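Local coordinates for uncharacterized protein Atu2773 (Agrobacterium tumefaciens, PDB 2QV5) that is of unknown function but belongs to the divergent polysaccharide deacetylase family and may act on a carbohydrate, at residues Arg115-Met120 with Gly152-Leu157; Gly135-Leu138 with Ser142-Glu145; Phe158-Ser163 with Ser167-Ile172. All blocks are in the same frame, centred on the assembly; numbering follows the deposited sequence.

All three contacts join neighbouring elements of one alpha/beta domain, and in each most or all of the touching residues are buried. Contacts 1 and 2 both involve helix 141-153, contact 2 near its N-terminal end and contact 1 just past its C-terminal end, with centres about 15 Å apart. Contact 3 follows on strand 157-160 and lies closer to contact 2, centres about 10 Å apart; Leu138 O and Leu168 N, 2.9 Å apart, probably form a hydrogen bond between them. The chemistry changes with place: contact 1 mixes a thioether and methyls with a histidine-arginine pair, contact 2 is apolar, and contact 3 turns on a carboxylate gripped by two serine hydroxyls at a strand end.

Contact 1 (Arg115-Met120 with Gly152-Leu157); sequences RLHRSM and GKRGLL
The C-terminal end of helix 109-120 packs here on the turn that follows helix 141-153, setting His117 and Met120 against Arg154 and Leu156. The backbones stay well apart, the nearest CA atoms being those of Met120 and Arg154 at 10.9 Å, and side chains bridge the gap. Met120 is extended beyond CG (chi2 -174°, chi3 171°), which carries its thioether to the neighbour: SD lies 4.0 Å from Arg154 CD, while CE packs against Leu156 CD1 at 3.8 Å. Beyond this apolar patch, His117 NE2 comes within 3.2 Å of Arg154 NH2, the imidazole and guanidinium planes standing 84° apart. Both groups find their stronger partner in Asp150 of helix 141-153: OD1 takes a hydrogen bond from His117 NE2 and OD2 a salt bridge from Arg154 NE. One carboxylate thus positions ring and guanidinium together, and its charge would probably offset that of the arginine. Arg154 NH1 is bound in turn by the carbonyl of Pro7. Leu157 starts strand 157-160 directly after Leu156, so the contact sets a helix end on the helix-to-strand turn of a parallel alpha/beta fold.

Contact 2 (Gly135-Leu138 with Ser142-Glu145); sequences GRFL and SALE
Phe137, in the loop after strand 128-131, lays one face of its ring against Ala143 in the first turns of helix 141-153. The Ala143 CB is 4.0 Å from the ring centroid and 24° off the normal, a CH-pi contact placed toward the rim, where CE1 is the nearest ring atom at 3.7 Å. With CG anti to the backbone N (chi1 -162°), the ring extends to the helix and brings CZ to 3.3 Å from the carbonyl O of Ala143. Leu144 continues the tight part: its CD1 methyl touches Phe137 CE2 at 4.0 Å and Leu138 CD2 at 3.9 Å, while CD2 sits 3.6 Å from Leu138 O. Although the Leu138 CB points away from the helix, the CD2 branch turns back to it, so that Leu144 is met by both loop residues. Leu88 of strand 82-88 touches Phe137 and Leu138, whereas Ser169 and Ile172 of helix 169-176 pack on Leu144.

The outer side differs. Ser142 is exposed and Glu145 partly so, its CB directed away from the loop, and its carboxylate forms a salt bridge with Arg149 along the same helix. The two segments bury 228 Å² between them, mostly through side-chain carbon. The chemistry therefore implies that loop and helix are held here by close packing of complementary shapes, without a hydrogen bond between the two segments.

Contact 3 (Phe158-Ser163 with Ser167-Ile172); sequences FLDDGS and SLSGGI
Asp160 and Ser167 both place their outer groups anti to the backbone N, chi1 -172° for Asp160 CG and 171° for Ser167 OG, whereas Ser169 OG sits between its backbone N and carbonyl carbon; together these rotations gather two hydroxyls at one carboxylate oxygen. The site lies where strand 157-160 ends and helix 169-176 begins, within the beta-alpha-beta unit that runs on into strand 180-186. Asp160 OD2 accepts from Ser167 OG at 2.6 Å on its syn side and from Ser169 OG at 2.6 Å on its anti side, each hydroxyl standing a little over 20° out of the carboxylate plane. The second oxygen is used as well: Gly162 N donates to the anti lone pair of Asp160 OD1 at 3.0 Å, which makes an Asx turn just after the strand. Three bonds, two from serine hydroxyls and one from a backbone N-H, thus fix the rotation of a buried carboxylate. The side-chain amide of Gln180 in strand 180-186 is a further hydrogen-bond partner of Ser169 OG, which ties the helix start to the next strand.

On the strand side of the same serine, two residues before Asp160, Phe158 CE2 lies 3.7 Å from Ser169 CB. A second, overlapping Asx turn follows at Asp161, whose OD1 receives both the N and OG of Ser163. The two donors approach it from one face of the carboxylate plane, with Ser163 OG at 2.6 Å from Asp161 OD1.

Contact 1 (Arg115-Met120 with Gly152-Leu157)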
# COMPACT_ATOMS: atom_id res chain seq x y z
N ARG A 115 12.23 -13.97 -4.40
CA ARG A 115 11.39 -13.80 -3.21
C ARG A 115 10.20 -12.90 -3.52
O ARG A 115 9.09 -13.19 -3.10
CB ARG A 115 12.19 -13.17 -2.08
CG ARG A 115 13.03 -14.17 -1.31
CD ARG A 115 14.02 -13.45 -0.43
NE ARG A 115 14.88 -14.41 0.27
CZ ARG A 115 16.10 -14.13 0.69
NH1 ARG A 115 16.81 -15.06 1.31
NH2 ARG A 115 16.63 -12.93 0.47
N LEU A 116 10.49 -11.79 -4.21
CA LEU A 116 9.49 -10.83 -4.68
C LEU A 116 8.44 -11.50 -5.55
O LEU A 116 7.24 -11.32 -5.35
CB LEU A 116 10.19 -9.73 -5.48
CG LEU A 116 9.31 -8.67 -6.14
CD1 LEU A 116 8.55 -7.90 -5.06
CD2 LEU A 116 10.13 -7.70 -7.00
N HIS A 117 8.90 -12.28 -6.53
CA HIS A 117 8.03 -12.99 -7.46
C HIS A 117 7.13 -14.00 -6.78
O HIS A 117 5.98 -14.20 -7.19
CB HIS A 117 8.87 -13.67 -8.54
CG HIS A 117 9.44 -12.73 -9.55
ND1 HIS A 117 10.18 -13.16 -10.63
CD2 HIS A 117 9.38 -11.38 -9.65
CE1 HIS A 117 10.55 -12.11 -11.35
NE2 HIS A 117 10.08 -11.02 -10.77
N ARG A 118 7.63 -14.65 -5.73
CA ARG A 118 6.80 -15.55 -4.95
C ARG A 118 5.63 -14.82 -4.28
O ARG A 118 4.51 -15.31 -4.31
CB ARG A 118 7.64 -16.31 -3.91
CG ARG A 118 8.48 -17.41 -4.53
CD ARG A 118 8.91 -18.43 -3.49
NE ARG A 118 9.94 -17.95 -2.57
CZ ARG A 118 11.24 -17.83 -2.85
NH1 ARG A 118 11.72 -18.13 -4.06
NH2 ARG A 118 12.08 -17.40 -1.92
N SER A 119 5.90 -13.65 -3.70
CA SER A 119 4.83 -12.83 -3.10
C SER A 119 3.83 -12.31 -4.15
O SER A 119 2.62 -12.38 -3.93
CB SER A 119 5.42 -11.66 -2.34
OG SER A 119 6.05 -12.08 -1.14
N MET A 120 4.37 -11.83 -5.27
CA MET A 120 3.60 -11.25 -6.39
C MET A 120 2.53 -12.20 -6.93
O MET A 120 1.48 -11.77 -7.39
CB MET A 120 4.54 -10.83 -7.53
CG MET A 120 5.21 -9.47 -7.38
SD MET A 120 6.16 -8.99 -8.86
CE MET A 120 6.56 -7.30 -8.43
N GLY A 152 8.77 -1.53 -11.36
CA GLY A 152 8.54 -0.45 -12.32
C GLY A 152 8.21 -0.95 -13.71
O GLY A 152 7.29 -0.44 -14.35
N LYS A 153 8.93 -1.98 -14.16
CA LYS A 153 8.76 -2.51 -15.52
C LYS A 153 7.45 -3.27 -15.74
O LYS A 153 7.02 -3.44 -16.88
CB LYS A 153 9.97 -3.38 -15.92
CG LYS A 153 9.81 -4.85 -15.59
CD LYS A 153 11.08 -5.65 -15.83
CE LYS A 153 10.93 -7.06 -15.31
NZ LYS A 153 12.26 -7.63 -14.94
N ARG A 154 6.84 -3.72 -14.65
CA ARG A 154 5.58 -4.48 -14.69
C ARG A 154 4.37 -3.59 -14.60
O ARG A 154 3.24 -4.08 -14.48
CB ARG A 154 5.53 -5.48 -13.54
CG ARG A 154 6.61 -6.50 -13.67
CD ARG A 154 6.62 -7.47 -12.51
NE ARG A 154 7.75 -8.35 -12.69
CZ ARG A 154 7.76 -9.41 -13.50
NH1 ARG A 154 6.68 -9.76 -14.20
NH2 ARG A 154 8.86 -10.13 -13.59
N GLY A 155 4.58 -2.28 -14.64
CA GLY A 155 3.48 -1.34 -14.67
C GLY A 155 2.79 -1.16 -13.33
O GLY A 155 1.62 -0.79 -13.28
N LEU A 156 3.52 -1.42 -12.25
CA LEU A 156 3.01 -1.28 -10.90
C LEU A 156 3.56 -0.02 -10.25
O LEU A 156 4.69 0.41 -10.55
CB LEU A 156 3.42 -2.49 -10.05
CG LEU A 156 2.95 -3.89 -10.45
CD1 LEU A 156 3.86 -4.97 -9.85
CD2 LEU A 156 1.50 -4.09 -10.01
N LEU A 157 2.78 0.56 -9.34
CA LEU A 157 3.24 1.70 -8.54
C LEU A 157 3.90 1.18 -7.28
O LEU A 157 3.64 0.05 -6.88
CB LEU A 157 2.06 2.61 -8.17
CG LEU A 157 0.95 2.13 -7.23
CD1 LEU A 157 1.28 2.37 -5.76
CD2 LEU A 157 -0.27 2.90 -7.59

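Contact 2 (Gly135-Leu138 with Ser142-Glu145)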
# COMPACT_ATOMS: atom_id res chain seq x y z
N GLY A 135 13.10 -1.04 7.19
CA GLY A 135 14.02 -0.03 7.73
C GLY A 135 15.45 -0.15 7.24
O GLY A 135 16.06 0.84 6.83
N ARG A 136 15.98 -1.37 7.27
CA ARG A 136 17.31 -1.66 6.75
C ARG A 136 17.33 -1.66 5.22
O ARG A 136 18.19 -1.02 4.61
CB ARG A 136 17.82 -3.00 7.31
CG ARG A 136 19.15 -3.54 6.74
CD ARG A 136 20.38 -2.74 7.20
NE ARG A 136 20.48 -2.64 8.66
CZ ARG A 136 21.29 -3.36 9.43
NH1 ARG A 136 22.10 -4.27 8.89
NH2 ARG A 136 21.29 -3.18 10.74
N PHE A 137 16.37 -2.36 4.60
CA PHE A 137 16.33 -2.57 3.15
C PHE A 137 16.22 -1.28 2.32
O PHE A 137 16.91 -1.13 1.31
CB PHE A 137 15.20 -3.54 2.78
CG PHE A 137 15.33 -4.13 1.40
CD1 PHE A 137 16.05 -5.31 1.22
CD2 PHE A 137 14.74 -3.52 0.30
CE1 PHE A 137 16.18 -5.86 -0.05
CE2 PHE A 137 14.87 -4.08 -0.97
CZ PHE A 137 15.58 -5.25 -1.14
N LEU A 138 15.35 -0.37 2.76
CA LEU A 138 15.05 0.84 2.00
C LEU A 138 16.19 1.85 1.94
O LEU A 138 16.24 2.68 1.03
CB LEU A 138 13.75 1.51 2.52
CG LEU A 138 12.46 0.70 2.34
CD1 LEU A 138 11.32 1.25 3.22
CD2 LEU A 138 12.02 0.58 0.86
N SER A 142 21.86 -0.54 -3.51
CA SER A 142 22.14 -1.77 -4.24
C SER A 142 21.09 -2.86 -4.04
O SER A 142 20.94 -3.73 -4.89
CB SER A 142 23.53 -2.30 -3.86
OG SER A 142 23.54 -2.79 -2.53
N ALA A 143 20.37 -2.82 -2.92
CA ALA A 143 19.32 -3.79 -2.63
C ALA A 143 17.97 -3.33 -3.19
O ALA A 143 17.22 -4.13 -3.78
CB ALA A 143 19.22 -4.01 -1.13
N LEU A 144 17.67 -2.05 -3.01
CA LEU A 144 16.39 -1.50 -3.42
C LEU A 144 16.24 -1.26 -4.93
O LEU A 144 15.16 -1.47 -5.49
CB LEU A 144 16.08 -0.22 -2.63
CG LEU A 144 14.68 0.39 -2.79
CD1 LEU A 144 13.57 -0.62 -2.47
CD2 LEU A 144 14.55 1.64 -1.94
N GLU A 145 17.32 -0.84 -5.60
CA GLU A 145 17.27 -0.56 -7.03
C GLU A 145 16.78 -1.71 -7.96
O GLU A 145 15.88 -1.47 -8.77
CB GLU A 145 18.56 0.09 -7.55
CG GLU A 145 18.38 0.82 -8.88
CD GLU A 145 19.70 1.27 -9.51
OE1 GLU A 145 20.65 1.63 -8.78
OE2 GLU A 145 19.77 1.26 -10.76

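Contact 3 (Phe158-Ser163 with Ser167-Ile172)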
# COMPACT_ATOMS: atom_id res chain seq x y z
N PHE A 158 4.76 2.00 -6.68
CA PHE A 158 5.42 1.67 -5.40
C PHE A 158 4.99 2.71 -4.35
O PHE A 158 5.27 3.90 -4.49
CB PHE A 158 6.95 1.68 -5.60
CG PHE A 158 7.75 1.22 -4.40
CD1 PHE A 158 8.23 -0.08 -4.33
CD2 PHE A 158 8.04 2.10 -3.36
CE1 PHE A 158 8.97 -0.52 -3.23
CE2 PHE A 158 8.78 1.67 -2.25
CZ PHE A 158 9.25 0.37 -2.19
N LEU A 159 4.33 2.26 -3.31
CA LEU A 159 3.96 3.13 -2.21
C LEU A 159 4.90 2.87 -1.03
O LEU A 159 4.98 1.76 -0.51
CB LEU A 159 2.48 2.93 -1.82
CG LEU A 159 1.98 3.78 -0.64
CD1 LEU A 159 1.88 5.26 -1.01
CD2 LEU A 159 0.66 3.27 -0.13
N ASP A 160 5.65 3.88 -0.64
CA ASP A 160 6.54 3.76 0.50
C ASP A 160 5.77 4.29 1.71
O ASP A 160 5.23 5.40 1.67
CB ASP A 160 7.83 4.55 0.20
CG ASP A 160 8.93 4.34 1.25
OD1 ASP A 160 8.67 4.41 2.47
OD2 ASP A 160 10.10 4.14 0.84
N ASP A 161 5.71 3.52 2.78
CA ASP A 161 4.87 3.92 3.93
C ASP A 161 5.43 5.10 4.77
O ASP A 161 4.75 5.63 5.65
CB ASP A 161 4.49 2.72 4.81
CG ASP A 161 5.63 2.22 5.69
OD1 ASP A 161 6.80 2.61 5.47
OD2 ASP A 161 5.34 1.41 6.59
N GLY A 162 6.69 5.47 4.50
CA GLY A 162 7.32 6.63 5.12
C GLY A 162 7.89 6.38 6.51
O GLY A 162 8.34 7.33 7.17
N SER A 163 7.88 5.13 6.95
CA SER A 163 8.38 4.77 8.29
C SER A 163 9.90 4.87 8.46
O SER A 163 10.40 4.88 9.58
CB SER A 163 7.87 3.39 8.71
OG SER A 163 8.12 2.40 7.73
N SER A 167 14.94 6.29 3.69
CA SER A 167 14.50 5.51 2.53
C SER A 167 14.91 6.17 1.22
O SER A 167 14.79 7.38 1.04
CB SER A 167 12.99 5.29 2.55
OG SER A 167 12.55 4.73 1.32
N LEU A 168 15.40 5.33 0.31
CA LEU A 168 15.94 5.77 -0.96
C LEU A 168 14.98 5.58 -2.11
O LEU A 168 15.35 5.81 -3.26
CB LEU A 168 17.23 5.00 -1.26
CG LEU A 168 18.45 5.37 -0.41
CD1 LEU A 168 19.58 4.42 -0.71
CD2 LEU A 168 18.88 6.82 -0.69
N SER A 169 13.75 5.19 -1.81
CA SER A 169 12.77 4.84 -2.84
C SER A 169 12.32 6.02 -3.70
O SER A 169 12.02 5.84 -4.88
CB SER A 169 11.56 4.11 -2.24
OG SER A 169 10.69 5.01 -1.57
N GLY A 170 12.29 7.22 -3.11
CA GLY A 170 11.92 8.43 -3.85
C GLY A 170 12.96 8.82 -4.88
O GLY A 170 12.62 9.15 -6.03
N GLY A 171 14.22 8.79 -4.47
CA GLY A 171 15.34 9.10 -5.36
C GLY A 171 15.55 8.06 -6.45
O GLY A 171 15.77 8.43 -7.61
N ILE A 172 15.49 6.78 -6.08
CA ILE A 172 15.63 5.67 -7.05
C ILE A 172 14.55 5.71 -8.14
O ILE A 172 14.85 5.60 -9.33
CB ILE A 172 15.70 4.28 -6.36
CG1 ILE A 172 17.01 4.12 -5.59
CG2 ILE A 172 15.57 3.15 -7.38
CD1 ILE A 172 17.06 2.89 -4.69